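Local coordinates for protein transcriptional regulator, putative (Vibrio cholerae O1 biovar eltor str. N16961, PDB 3BJN) that is probably a DNA-binding transcriptional regulator of the IclR family, present here as its C-terminal domain, the part that senses effectors in relatives, at residues Leu19-Gln23 and Ser44-Met49; Leu22-Glu28 and Arg153-Val158; Gln62-Arg66 and Ile85-Glu91; Gly120-Ala126 and Ile138-Ala144. All blocks are in the same frame, centred on the assembly; numbering follows the deposited sequence.

Contact 1 (Leu19-Gln23 and Ser44-Met49); sequences LSRLQ and SQRESM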
loop_
_atom_site.group_PDB
_atom_site.type_symbol
_atom_site.label_atom_id
_atom_site.label_comp_id
_atom_site.label_asym_id
_atom_site.label_seq_id
_atom_site.Cartn_x
_atom_site.Cartn_y
_atom_site.Cartn_z
ATOM N N LEU A 19 -10.668 -7.274 -1.656
ATOM C CA LEU A 19 -9.686 -7.809 -0.687
ATOM C C LEU A 19 -9.942 -9.273 -0.372
ATOM O O LEU A 19 -9.011 -10.071 -0.178
ATOM C CB LEU A 19 -9.713 -7.011 0.613
ATOM C CG LEU A 19 -9.233 -5.568 0.481
ATOM C CD1 LEU A 19 -9.472 -4.913 1.842
ATOM C CD2 LEU A 19 -7.753 -5.492 0.072
ATOM N N SER A 20 -11.221 -9.641 -0.305
ATOM C CA SER A 20 -11.570 -11.054 -0.097
ATOM C C SER A 20 -10.976 -11.934 -1.204
ATOM O O SER A 20 -10.298 -12.944 -0.950
ATOM C CB SER A 20 -13.076 -11.188 -0.077
ATOM O OG SER A 20 -13.472 -12.553 -0.016
ATOM N N ARG A 21 -11.215 -11.543 -2.457
ATOM C CA ARG A 21 -10.664 -12.305 -3.586
ATOM C C ARG A 21 -9.132 -12.343 -3.548
ATOM O O ARG A 21 -8.521 -13.383 -3.794
ATOM C CB ARG A 21 -11.135 -11.701 -4.917
ATOM C CG ARG A 21 -10.577 -12.482 -6.099
ATOM C CD ARG A 21 -11.216 -12.024 -7.405
ATOM N NE ARG A 21 -10.757 -10.674 -7.715
ATOM C CZ ARG A 21 -10.698 -10.143 -8.939
ATOM N NH1 ARG A 21 -11.062 -10.862 -10.000
ATOM N NH2 ARG A 21 -10.279 -8.890 -9.096
ATOM N N LEU A 22 -8.526 -11.190 -3.262
ATOM C CA LEU A 22 -7.072 -11.071 -3.283
ATOM C C LEU A 22 -6.455 -12.045 -2.283
ATOM O O LEU A 22 -5.477 -12.737 -2.606
ATOM C CB LEU A 22 -6.696 -9.642 -2.931
ATOM C CG LEU A 22 -5.205 -9.381 -2.854
ATOM C CD1 LEU A 22 -4.407 -9.830 -4.109
ATOM C CD2 LEU A 22 -5.092 -7.859 -2.663
ATOM N N GLN A 23 -7.024 -12.125 -1.072
ATOM C CA GLN A 23 -6.498 -13.113 -0.109
ATOM C C GLN A 23 -6.706 -14.550 -0.562
ATOM O O GLN A 23 -5.843 -15.400 -0.353
ATOM C CB GLN A 23 -7.117 -12.922 1.271
ATOM C CG GLN A 23 -6.736 -14.023 2.271
ATOM C CD GLN A 23 -7.245 -13.671 3.671
ATOM O OE1 GLN A 23 -8.445 -13.456 3.867
ATOM N NE2 GLN A 23 -6.359 -13.649 4.635
ATOM N N SER A 44 -9.481 -1.016 5.518
ATOM C CA SER A 44 -10.074 -2.343 5.488
ATOM C C SER A 44 -8.947 -3.358 5.384
ATOM O O SER A 44 -7.988 -3.140 4.657
ATOM C CB SER A 44 -11.023 -2.482 4.305
ATOM O OG SER A 44 -11.681 -3.765 4.326
ATOM N N GLN A 45 -9.057 -4.448 6.143
ATOM C CA GLN A 45 -7.988 -5.437 6.173
ATOM C C GLN A 45 -8.555 -6.834 6.321
ATOM O O GLN A 45 -9.490 -7.038 7.110
ATOM C CB GLN A 45 -7.083 -5.155 7.357
ATOM C CG GLN A 45 -5.849 -6.045 7.454
ATOM C CD GLN A 45 -5.062 -5.724 8.690
ATOM O OE1 GLN A 45 -5.572 -5.860 9.804
ATOM N NE2 GLN A 45 -3.846 -5.246 8.517
ATOM N N ARG A 46 -7.972 -7.787 5.605
ATOM C CA ARG A 46 -8.435 -9.177 5.670
ATOM C C ARG A 46 -8.002 -9.938 6.935
ATOM O O ARG A 46 -8.713 -10.805 7.427
ATOM C CB ARG A 46 -8.061 -9.934 4.382
ATOM C CG ARG A 46 -8.745 -9.450 3.218
ATOM C CD ARG A 46 -10.151 -9.706 3.330
ATOM N NE ARG A 46 -10.399 -11.122 3.523
ATOM C CZ ARG A 46 -11.616 -11.624 3.608
ATOM N NH1 ARG A 46 -12.648 -10.808 3.516
ATOM N NH2 ARG A 46 -11.804 -12.932 3.768
ATOM N N GLU A 47 -6.850 -9.631 7.490
ATOM C CA GLU A 47 -6.421 -10.473 8.576
ATOM C C GLU A 47 -5.908 -11.830 8.130
ATOM O O GLU A 47 -6.495 -12.572 7.321
ATOM C CB GLU A 47 -7.512 -10.634 9.655
ATOM C CG GLU A 47 -8.418 -11.899 9.564
ATOM C CD GLU A 47 -8.807 -12.443 10.940
ATOM O OE1 GLU A 47 -9.527 -13.471 11.014
ATOM O OE2 GLU A 47 -8.396 -11.841 11.965
ATOM N N SER A 48 -4.816 -12.147 8.784
ATOM C CA SER A 48 -3.938 -13.282 8.496
ATOM C C SER A 48 -4.592 -14.549 8.989
ATOM O O SER A 48 -5.094 -14.620 10.129
ATOM C CB SER A 48 -2.603 -13.087 9.233
ATOM O OG SER A 48 -1.786 -14.257 9.144
HETATM N N MSE A 49 -4.550 -15.567 8.132
HETATM C CA MSE A 49 -5.009 -16.907 8.492
HETATM C C MSE A 49 -3.808 -17.721 8.915
HETATM O O MSE A 49 -3.874 -18.929 9.203
HETATM C CB MSE A 49 -5.676 -17.568 7.304
HETATM C CG MSE A 49 -6.993 -16.949 6.944
HETATM SE SE MSE A 49 -8.282 -17.262 8.335
HETATM C CE MSE A 49 -8.547 -15.508 8.849
HETATM O O HOH W 1 -14.130 -14.447 2.520
HETATM O O HOH W 2 -3.990 -15.434 4.831
HETATM O O HOH W 3 -9.737 -13.557 6.270
#

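Contact 2 (Leu22-Glu28 and Arg153-Val158); sequences LQKQTGE and RIILHV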
loop_
_atom_site.group_PDB
_atom_site.type_symbol
_atom_site.label_atom_id
_atom_site.label_comp_id
_atom_site.label_asym_id
_atom_site.label_seq_id
_atom_site.Cartn_x
_atom_site.Cartn_y
_atom_site.Cartn_z
ATOM N N LEU A 22 -8.526 -11.190 -3.262
ATOM C CA LEU A 22 -7.072 -11.071 -3.283
ATOM C C LEU A 22 -6.455 -12.045 -2.283
ATOM O O LEU A 22 -5.477 -12.737 -2.606
ATOM C CB LEU A 22 -6.696 -9.642 -2.931
ATOM C CG LEU A 22 -5.205 -9.381 -2.854
ATOM C CD1 LEU A 22 -4.407 -9.830 -4.109
ATOM C CD2 LEU A 22 -5.092 -7.859 -2.663
ATOM N N GLN A 23 -7.024 -12.125 -1.072
ATOM C CA GLN A 23 -6.498 -13.113 -0.109
ATOM C C GLN A 23 -6.706 -14.550 -0.562
ATOM O O GLN A 23 -5.843 -15.400 -0.353
ATOM C CB GLN A 23 -7.117 -12.922 1.271
ATOM C CG GLN A 23 -6.736 -14.023 2.271
ATOM C CD GLN A 23 -7.245 -13.671 3.671
ATOM O OE1 GLN A 23 -8.445 -13.456 3.867
ATOM N NE2 GLN A 23 -6.359 -13.649 4.635
ATOM N N LYS A 24 -7.846 -14.830 -1.196
ATOM C CA LYS A 24 -8.101 -16.199 -1.701
ATOM C C LYS A 24 -7.210 -16.583 -2.911
ATOM O O LYS A 24 -7.057 -17.783 -3.177
ATOM C CB LYS A 24 -9.579 -16.331 -2.040
ATOM C CG LYS A 24 -10.444 -16.323 -0.792
ATOM C CD LYS A 24 -11.871 -16.489 -1.238
ATOM C CE LYS A 24 -12.824 -15.994 -0.199
ATOM N NZ LYS A 24 -14.202 -16.325 -0.691
ATOM N N GLN A 25 -6.651 -15.576 -3.607
ATOM C CA GLN A 25 -5.755 -15.786 -4.760
ATOM C C GLN A 25 -4.304 -15.953 -4.328
ATOM O O GLN A 25 -3.523 -16.660 -4.976
ATOM C CB GLN A 25 -5.836 -14.580 -5.689
ATOM C CG GLN A 25 -7.130 -14.516 -6.521
ATOM C CD GLN A 25 -7.214 -13.240 -7.293
ATOM O OE1 GLN A 25 -6.803 -12.181 -6.814
ATOM N NE2 GLN A 25 -7.738 -13.322 -8.506
ATOM N N THR A 26 -3.929 -15.263 -3.244
ATOM C CA THR A 26 -2.528 -15.256 -2.812
ATOM C C THR A 26 -2.237 -16.044 -1.553
ATOM O O THR A 26 -1.056 -16.342 -1.252
ATOM C CB THR A 26 -2.051 -13.795 -2.529
ATOM O OG1 THR A 26 -2.874 -13.229 -1.497
ATOM C CG2 THR A 26 -2.132 -12.922 -3.777
ATOM N N GLY A 27 -3.269 -16.288 -0.745
ATOM C CA GLY A 27 -3.059 -16.900 0.579
ATOM C C GLY A 27 -2.352 -15.948 1.527
ATOM O O GLY A 27 -1.598 -16.391 2.405
ATOM N N GLU A 28 -2.570 -14.654 1.337
ATOM C CA GLU A 28 -1.936 -13.639 2.207
ATOM C C GLU A 28 -2.935 -12.590 2.688
ATOM O O GLU A 28 -4.009 -12.386 2.087
ATOM C CB GLU A 28 -0.834 -12.901 1.419
ATOM C CG GLU A 28 0.263 -13.818 0.848
ATOM C CD GLU A 28 1.120 -14.550 1.900
ATOM O OE1 GLU A 28 1.075 -14.234 3.112
ATOM O OE2 GLU A 28 1.860 -15.488 1.496
ATOM N N ARG A 153 3.384 -13.560 -8.694
ATOM C CA ARG A 153 1.979 -13.864 -8.417
ATOM C C ARG A 153 1.328 -12.767 -7.577
ATOM O O ARG A 153 0.250 -12.288 -7.901
ATOM C CB ARG A 153 1.905 -15.197 -7.658
ATOM C CG ARG A 153 0.548 -15.565 -7.068
ATOM C CD ARG A 153 0.745 -16.785 -6.196
ATOM N NE ARG A 153 -0.504 -17.391 -5.708
ATOM C CZ ARG A 153 -0.539 -18.429 -4.880
ATOM N NH1 ARG A 153 -1.718 -18.944 -4.529
ATOM N NH2 ARG A 153 0.587 -18.970 -4.420
ATOM N N ILE A 154 1.978 -12.371 -6.498
ATOM C CA ILE A 154 1.423 -11.309 -5.646
ATOM C C ILE A 154 1.332 -9.984 -6.379
ATOM O O ILE A 154 0.304 -9.317 -6.326
ATOM C CB ILE A 154 2.213 -11.208 -4.339
ATOM C CG1 ILE A 154 2.017 -12.530 -3.557
ATOM C CG2 ILE A 154 1.743 -9.972 -3.528
ATOM C CD1 ILE A 154 3.020 -12.696 -2.382
ATOM N N ILE A 155 2.410 -9.602 -7.072
ATOM C CA ILE A 155 2.373 -8.352 -7.882
ATOM C C ILE A 155 1.166 -8.343 -8.846
ATOM O O ILE A 155 0.382 -7.407 -8.867
ATOM C CB ILE A 155 3.701 -8.203 -8.646
ATOM C CG1 ILE A 155 4.840 -7.911 -7.659
ATOM C CG2 ILE A 155 3.585 -7.121 -9.780
ATOM C CD1 ILE A 155 6.228 -8.061 -8.291
ATOM N N LEU A 156 1.002 -9.412 -9.628
ATOM C CA LEU A 156 -0.090 -9.428 -10.610
ATOM C C LEU A 156 -1.458 -9.332 -9.914
ATOM O O LEU A 156 -2.327 -8.569 -10.348
ATOM C CB LEU A 156 0.007 -10.643 -11.538
ATOM C CG LEU A 156 1.195 -10.540 -12.506
ATOM C CD1 LEU A 156 1.298 -11.869 -13.227
ATOM C CD2 LEU A 156 1.086 -9.367 -13.520
ATOM N N HIS A 157 -1.657 -10.071 -8.817
ATOM C CA HIS A 157 -2.948 -10.037 -8.153
ATOM C C HIS A 157 -3.226 -8.690 -7.458
ATOM O O HIS A 157 -4.370 -8.215 -7.426
ATOM C CB HIS A 157 -3.068 -11.191 -7.139
ATOM C CG HIS A 157 -3.327 -12.532 -7.766
ATOM N ND1 HIS A 157 -4.300 -12.738 -8.731
ATOM C CD2 HIS A 157 -2.761 -13.740 -7.529
ATOM C CE1 HIS A 157 -4.301 -14.028 -9.070
ATOM N NE2 HIS A 157 -3.408 -14.657 -8.324
ATOM N N VAL A 158 -2.174 -8.055 -6.957
ATOM C CA VAL A 158 -2.316 -6.729 -6.326
ATOM C C VAL A 158 -2.672 -5.676 -7.380
ATOM O O VAL A 158 -3.588 -4.875 -7.193
ATOM C CB VAL A 158 -1.020 -6.385 -5.543
ATOM C CG1 VAL A 158 -0.918 -4.874 -5.212
ATOM C CG2 VAL A 158 -0.960 -7.217 -4.266
HETATM O O HOH W 4 -2.407 -17.213 -7.967
HETATM O O HOH W 5 -6.984 -9.524 -7.200
#

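Contact 3 (Gln62-Arg66 and Ile85-Glu91); sequences QPLLR and ILRYFGE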
loop_
_atom_site.group_PDB
_atom_site.type_symbol
_atom_site.label_atom_id
_atom_site.label_comp_id
_atom_site.label_asym_id
_atom_site.label_seq_id
_atom_site.Cartn_x
_atom_site.Cartn_y
_atom_site.Cartn_z
ATOM N N GLN A 62 -0.131 4.573 10.109
ATOM C CA GLN A 62 1.331 4.558 10.188
ATOM C C GLN A 62 1.856 5.801 9.473
ATOM O O GLN A 62 1.229 6.255 8.535
ATOM C CB GLN A 62 1.874 3.328 9.446
ATOM C CG GLN A 62 1.669 1.986 10.174
ATOM C CD GLN A 62 2.626 1.807 11.352
ATOM O OE1 GLN A 62 3.846 1.963 11.216
ATOM N NE2 GLN A 62 2.071 1.476 12.514
ATOM N N PRO A 63 3.051 6.285 9.834
ATOM C CA PRO A 63 3.572 7.408 9.050
ATOM C C PRO A 63 3.697 7.076 7.559
ATOM O O PRO A 63 4.067 5.952 7.183
ATOM C CB PRO A 63 4.968 7.644 9.665
ATOM C CG PRO A 63 4.879 7.060 11.040
ATOM C CD PRO A 63 3.973 5.877 10.910
ATOM N N LEU A 64 3.389 8.062 6.721
ATOM C CA LEU A 64 3.465 7.941 5.279
ATOM C C LEU A 64 4.905 8.194 4.864
ATOM O O LEU A 64 5.303 9.328 4.514
ATOM C CB LEU A 64 2.490 8.955 4.661
ATOM C CG LEU A 64 1.715 8.714 3.376
ATOM C CD1 LEU A 64 1.259 7.340 3.189
ATOM C CD2 LEU A 64 0.558 9.762 3.259
ATOM N N LEU A 65 5.715 7.128 4.942
ATOM C CA LEU A 65 7.164 7.280 4.789
ATOM C C LEU A 65 7.826 5.973 4.391
ATOM O O LEU A 65 8.545 5.939 3.390
ATOM C CB LEU A 65 7.797 7.813 6.082
ATOM C CG LEU A 65 9.332 7.916 6.210
ATOM C CD1 LEU A 65 9.803 8.994 5.243
ATOM C CD2 LEU A 65 9.751 8.252 7.626
ATOM N N ARG A 66 7.604 4.922 5.180
ATOM C CA ARG A 66 8.207 3.615 4.937
ATOM C C ARG A 66 7.197 2.630 4.348
ATOM O O ARG A 66 5.997 2.740 4.594
ATOM C CB ARG A 66 8.779 3.031 6.228
ATOM C CG ARG A 66 9.823 3.912 6.939
ATOM C CD ARG A 66 10.973 4.294 6.032
ATOM N NE ARG A 66 11.935 5.162 6.720
ATOM C CZ ARG A 66 12.839 5.937 6.112
ATOM N NH1 ARG A 66 12.925 5.974 4.785
ATOM N NH2 ARG A 66 13.653 6.685 6.842
ATOM N N ILE A 85 4.962 16.200 2.908
ATOM C CA ILE A 85 4.984 15.058 3.785
ATOM C C ILE A 85 6.431 14.640 4.052
ATOM O O ILE A 85 6.829 14.469 5.186
ATOM C CB ILE A 85 4.157 13.877 3.190
ATOM C CG1 ILE A 85 2.678 14.267 3.187
ATOM C CG2 ILE A 85 4.362 12.623 4.005
ATOM C CD1 ILE A 85 1.791 13.339 2.337
ATOM N N LEU A 86 7.228 14.509 2.998
ATOM C CA LEU A 86 8.610 14.038 3.173
ATOM C C LEU A 86 9.388 15.061 4.022
ATOM O O LEU A 86 10.192 14.669 4.877
ATOM C CB LEU A 86 9.288 13.821 1.819
ATOM C CG LEU A 86 8.852 12.531 1.101
ATOM C CD1 LEU A 86 9.693 12.370 -0.146
ATOM C CD2 LEU A 86 8.993 11.322 1.988
ATOM N N ARG A 87 9.155 16.358 3.776
ATOM C CA ARG A 87 9.860 17.395 4.567
ATOM C C ARG A 87 9.485 17.339 6.057
ATOM O O ARG A 87 10.316 17.576 6.962
ATOM C CB ARG A 87 9.665 18.801 3.989
ATOM C CG ARG A 87 10.340 18.954 2.612
ATOM C CD ARG A 87 10.654 20.372 2.210
ATOM N NE ARG A 87 11.579 20.353 1.067
ATOM C CZ ARG A 87 11.221 20.525 -0.205
ATOM N NH1 ARG A 87 9.945 20.749 -0.526
ATOM N NH2 ARG A 87 12.146 20.471 -1.159
ATOM N N TYR A 88 8.220 17.059 6.340
ATOM C CA TYR A 88 7.828 16.889 7.735
ATOM C C TYR A 88 8.631 15.781 8.407
ATOM O O TYR A 88 9.062 15.919 9.534
ATOM C CB TYR A 88 6.353 16.546 7.805
ATOM C CG TYR A 88 5.897 16.163 9.182
ATOM C CD1 TYR A 88 5.904 17.102 10.220
ATOM C CD2 TYR A 88 5.449 14.872 9.462
ATOM C CE1 TYR A 88 5.445 16.767 11.515
ATOM C CE2 TYR A 88 5.000 14.513 10.748
ATOM C CZ TYR A 88 5.002 15.483 11.767
ATOM O OH TYR A 88 4.549 15.112 13.029
ATOM N N PHE A 89 8.853 14.677 7.695
ATOM C CA PHE A 89 9.596 13.566 8.266
ATOM C C PHE A 89 11.113 13.722 8.123
ATOM O O PHE A 89 11.858 12.773 8.391
ATOM C CB PHE A 89 9.128 12.267 7.620
ATOM C CG PHE A 89 7.756 11.850 8.059
ATOM C CD1 PHE A 89 7.475 11.623 9.422
ATOM C CD2 PHE A 89 6.722 11.705 7.120
ATOM C CE1 PHE A 89 6.184 11.259 9.849
ATOM C CE2 PHE A 89 5.431 11.298 7.544
ATOM C CZ PHE A 89 5.161 11.097 8.900
ATOM N N GLY A 90 11.571 14.886 7.667
ATOM C CA GLY A 90 13.007 15.186 7.639
ATOM C C GLY A 90 13.753 14.602 6.442
ATOM O O GLY A 90 14.980 14.531 6.430
ATOM N N GLU A 91 13.002 14.234 5.415
ATOM C CA GLU A 91 13.563 13.745 4.169
ATOM C C GLU A 91 13.644 14.883 3.175
ATOM O O GLU A 91 12.852 15.831 3.235
ATOM C CB GLU A 91 12.694 12.626 3.591
ATOM C CG GLU A 91 12.611 11.374 4.464
ATOM C CD GLU A 91 13.947 10.601 4.570
ATOM O OE1 GLU A 91 14.685 10.481 3.563
ATOM O OE2 GLU A 91 14.242 10.100 5.676
#

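Contact 4 (Gly120-Ala126 and Ile138-Ala144); sequences GVSGISA and ISVMAPA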
loop_
_atom_site.group_PDB
_atom_site.type_symbol
_atom_site.label_atom_id
_atom_site.label_comp_id
_atom_site.label_asym_id
_atom_site.label_seq_id
_atom_site.Cartn_x
_atom_site.Cartn_y
_atom_site.Cartn_z
ATOM N N GLY A 120 11.395 -8.982 8.463
ATOM C CA GLY A 120 10.945 -10.279 7.930
ATOM C C GLY A 120 9.606 -10.241 7.213
ATOM O O GLY A 120 9.141 -11.283 6.747
ATOM N N VAL A 121 9.002 -9.051 7.144
ATOM C CA VAL A 121 7.708 -8.865 6.443
ATOM C C VAL A 121 7.940 -7.938 5.262
ATOM O O VAL A 121 8.670 -6.923 5.395
ATOM C CB VAL A 121 6.624 -8.265 7.379
ATOM C CG1 VAL A 121 5.230 -8.274 6.674
ATOM C CG2 VAL A 121 6.525 -9.032 8.689
ATOM N N SER A 122 7.341 -8.306 4.119
ATOM C CA SER A 122 7.448 -7.520 2.871
ATOM C C SER A 122 6.096 -6.899 2.540
ATOM O O SER A 122 5.051 -7.356 3.058
ATOM C CB SER A 122 7.920 -8.433 1.734
ATOM O OG SER A 122 9.238 -8.906 1.986
ATOM N N GLY A 123 6.103 -5.852 1.725
ATOM C CA GLY A 123 4.883 -5.254 1.205
ATOM C C GLY A 123 4.899 -5.163 -0.305
ATOM O O GLY A 123 5.946 -4.904 -0.906
ATOM N N ILE A 124 3.732 -5.379 -0.918
ATOM C CA ILE A 124 3.563 -5.173 -2.372
ATOM C C ILE A 124 2.280 -4.371 -2.545
ATOM O O ILE A 124 1.237 -4.755 -2.013
ATOM C CB ILE A 124 3.509 -6.520 -3.168
ATOM C CG1 ILE A 124 4.883 -7.195 -3.073
ATOM C CG2 ILE A 124 3.148 -6.235 -4.627
ATOM C CD1 ILE A 124 4.983 -8.670 -3.572
ATOM N N SER A 125 2.347 -3.232 -3.233
ATOM C CA SER A 125 1.200 -2.320 -3.241
ATOM C C SER A 125 1.009 -1.643 -4.582
ATOM O O SER A 125 1.976 -1.407 -5.315
ATOM C CB SER A 125 1.331 -1.257 -2.146
ATOM O OG SER A 125 1.711 -1.837 -0.915
ATOM N N ALA A 126 -0.253 -1.357 -4.900
ATOM C CA ALA A 126 -0.583 -0.650 -6.138
ATOM C C ALA A 126 -1.605 0.446 -5.851
ATOM O O ALA A 126 -2.404 0.294 -4.944
ATOM C CB ALA A 126 -1.100 -1.636 -7.198
ATOM N N ILE A 138 -3.997 -0.618 -2.654
ATOM C CA ILE A 138 -4.227 -2.007 -2.210
ATOM C C ILE A 138 -2.877 -2.601 -1.939
ATOM O O ILE A 138 -1.941 -2.389 -2.722
ATOM C CB ILE A 138 -4.927 -2.855 -3.325
ATOM C CG1 ILE A 138 -6.374 -2.376 -3.523
ATOM C CG2 ILE A 138 -4.816 -4.387 -3.006
ATOM C CD1 ILE A 138 -7.316 -2.714 -2.364
ATOM N N SER A 139 -2.753 -3.351 -0.852
ATOM C CA SER A 139 -1.470 -3.891 -0.443
ATOM C C SER A 139 -1.606 -5.325 0.047
ATOM O O SER A 139 -2.639 -5.679 0.620
ATOM C CB SER A 139 -0.904 -3.036 0.685
ATOM O OG SER A 139 -0.792 -1.670 0.292
ATOM N N VAL A 140 -0.575 -6.121 -0.203
ATOM C CA VAL A 140 -0.398 -7.401 0.483
ATOM C C VAL A 140 0.810 -7.239 1.389
ATOM O O VAL A 140 1.849 -6.674 0.983
ATOM C CB VAL A 140 -0.199 -8.550 -0.509
ATOM C CG1 VAL A 140 0.498 -9.786 0.151
ATOM C CG2 VAL A 140 -1.566 -8.922 -1.145
HETATM N N MSE A 141 0.651 -7.698 2.629
HETATM C CA MSE A 141 1.717 -7.720 3.647
HETATM C C MSE A 141 1.946 -9.183 3.962
HETATM O O MSE A 141 1.002 -9.881 4.349
HETATM C CB MSE A 141 1.253 -6.986 4.912
HETATM C CG MSE A 141 1.031 -5.502 4.714
HETATM SE SE MSE A 141 -0.807 -5.185 4.094
HETATM C CE MSE A 141 -1.462 -4.394 5.753
ATOM N N ALA A 142 3.175 -9.668 3.780
ATOM C CA ALA A 142 3.417 -11.091 3.801
ATOM C C ALA A 142 4.873 -11.373 4.212
ATOM O O ALA A 142 5.759 -10.554 3.948
ATOM C CB ALA A 142 3.138 -11.672 2.413
ATOM N N PRO A 143 5.116 -12.528 4.868
ATOM C CA PRO A 143 6.473 -12.863 5.298
ATOM C C PRO A 143 7.398 -12.938 4.077
ATOM O O PRO A 143 7.017 -13.510 3.047
ATOM C CB PRO A 143 6.324 -14.263 5.939
ATOM C CG PRO A 143 5.004 -14.777 5.460
ATOM C CD PRO A 143 4.134 -13.581 5.177
ATOM N N ALA A 144 8.607 -12.393 4.193
ATOM C CA ALA A 144 9.562 -12.509 3.110
ATOM C C ALA A 144 9.726 -13.980 2.677
ATOM O O ALA A 144 9.953 -14.254 1.497
ATOM C CB ALA A 144 10.895 -11.900 3.523
#

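Contact 1 (Leu19-Gln23 and Ser44-Met49)
Gln23, on the helix 12-26, carries most of the polar chemistry with Arg46 and Glu47 in the turn after strand 39-45. Both of those residues are deposited in two conformers, and the bonds to Arg46 hold for the one described. The Gln23 amide uses both ends. OE1 takes the NE-H of Arg46 at 3.1 Å in a nearly straight bond, angle 162°. Seen from the arginine, OE1 sits at the guanidinium edge and in its plane; seen from the glutamine, NE lies above the carbonyl plane, and the amide and guanidinium planes stand 87° apart. Arg46 NH2 adds a weak second bond to the same oxygen. At the other end of the amide, Gln23 NE2 donates to the backbone O of Glu47 at 2.9 Å. The extended Gln23 chain, with CG anti to the backbone N (chi1 173°), carries the amide across to the turn.

Water reinforces these links: one bridges Gln23 OE1 and Arg46 O, and another joins Ser20 OG to Arg46 NH2.

The van der Waals contacts come next. Arg46 bends at chi2 and chi3, laying its CG 3.7 Å from Leu19 CB and bringing a guanidinium face over Ser20, whose CB is 3.6 Å from Arg46 NH1. Deeper in, Leu19 CD1 packs 3.5 Å from Ser44 OG.

Helix 12-26 thus packs on the sheet of the GAF-clan IclR C-terminal domain, its Gln23 gripping the turn that follows strand 39-45.

Contact 2 (Leu22-Glu28 and Arg153-Val158)
Gln25 lies across the ring of His157, and its side chain can be followed outward from the backbone. CB stands over the ring face in a CH-pi contact, 3.6 Å from the centroid of the His157 ring and only 8° off the normal. Gln25 CG is 3.8 Å from His157 CE1. Gln25 CD is 3.3 Å from His157 ND1, the amide plane tilted 31° from the ring. With CG anti to the carbonyl carbon and the chain extended beyond it, the side chain runs from over the ring centre toward ND1. At the tip, OE1 accepts from a water that also donates to His157 O, while NE2 makes a weak hydrogen bond to Gln160 OE1, the same oxygen that pairs with His157 ND1.

The backbone O of Gln25 receives Arg153 NH1 at 2.9 Å, with a weaker bond from NE. Leu22 CD1 lies 3.6 Å from His157 CB. Thr26 OG1 donates to Leu22 O and accepts from Glu28 N, an ST turn where the helix ends.

The helices 12-26 and 144-163 run nearly antiparallel here, at 159°, side by side on the sheet, with Leu22, Ile154 and Val158 reaching strands 121-130 and 133-143.

Contact 3 (Gln62-Arg66 and Ile85-Glu91)
Phe89 and Leu65 lie alongside, pointing opposite ways, with Leu65 CD2 4.1 Å from Phe89 CB. The far end of the ring meets Pro63, whose CB is 3.5 Å from Phe89 CZ. Leu65 CD1 also touches Leu86 CD2. The same Leu65 CD1 lies 3.8 Å from Glu91 CG, so the one leucine bridges the last helical turn and the residues after it. CG anti to the backbone N (chi1 174°) carries both of its methyls to that side. Leu64 CD2 meets Ile85 CD1 at 3.9 Å, while Leu64 O is buried against Ile85 CG2 and Phe89 CE2 with no polar partner in the model.

Two backbone motifs set these groups in place. Leu64 is the centre of an inverse gamma turn just beyond strand 61-63, and a Schellman motif ends helix 79-88: Glu91 N bonds to Leu86 O at 2.9 Å and Gly90 N to Arg87 O, with Gly90 as the C-prime residue.

Further out, Arg66 NH2 and Glu91 OE2 form a long salt bridge of 3.7 Å, their flat groups 72° apart. Glu91 OE1 is hydrogen-bonded to Trp98 NE1. Trp98 of helix 96-108 also packs on Leu65, Arg66 and Leu86, while the ring of Tyr88 stacks with Tyr38.

Contact 4 (Gly120-Ala126 and Ile138-Ala144)
A beta hairpin built from strands 121-130 and 133-143 pairs the two segments in the antiparallel sheet of this GAF-clan domain. Three hydrogen-bonded pairs, Ser122 with Ala142, Ile124 with Val140 and Ala126 with Ile138, each supply two backbone bonds. Ser122 N reaches Ala142 O at 2.8 Å with an N-H...O angle of 174°, and Ile124 N lies in the carbonyl plane of Val140 at 3.0 Å from its O. The non-hydrogen-bonded pairs between them carry CA-H...O contacts, among them Met141 CA to Ser122 O at 3.4 Å.

At the end of the ladder Ala144 N, opening helix 144-163, donates to Gly120 O at 2.8 Å from above its carbonyl plane. This bond carries the pairing past Pro143, the N-cap residue, and Ala144 CB packs 3.8 Å from Ser122 OG.

The two faces of the sheet differ. Ser122, Ile124, Ala126, Val140, Ala142 and Ile138 point to a mostly apolar face, where helices 12-26 and 144-163 pack. Gly123, Met141, Ser125 and Ser139 belong to the other, Gly123 having no side chain there and Met141 being a selenomethionine that touches Phe56. Both serines are deposited in two conformers. In the copy described, and for it alone, both hydroxyls bond to Ser69 OG, and Ser125 OG meets Ser139 OG at 2.8 Å, where either could donate.

Contacts 2 and 4 are largely buried, whereas contacts 1 and 3 are only partly so. Helix 12-26 serves both contact 1 and contact 2, which overlap at Leu22-Gln23 with centres about 9 Å apart, though Gln23 works in contact 1 and Leu22 in contact 2. Leu22 CD2 also lies 3.5 Å from Ile138 CG2, tying that helix to contact 4, and Ile154 and Val158 of contact 2 pack onto the same hairpin. Chemistry follows position: backbone ladder bonds in contact 4, an amide and arginine with waters in contact 1, ring and amide in contact 2. Contact 3, about 27 Å from contact 1 between centres, is mainly apolar, and its strand 61-63 neighbours strand 39-45.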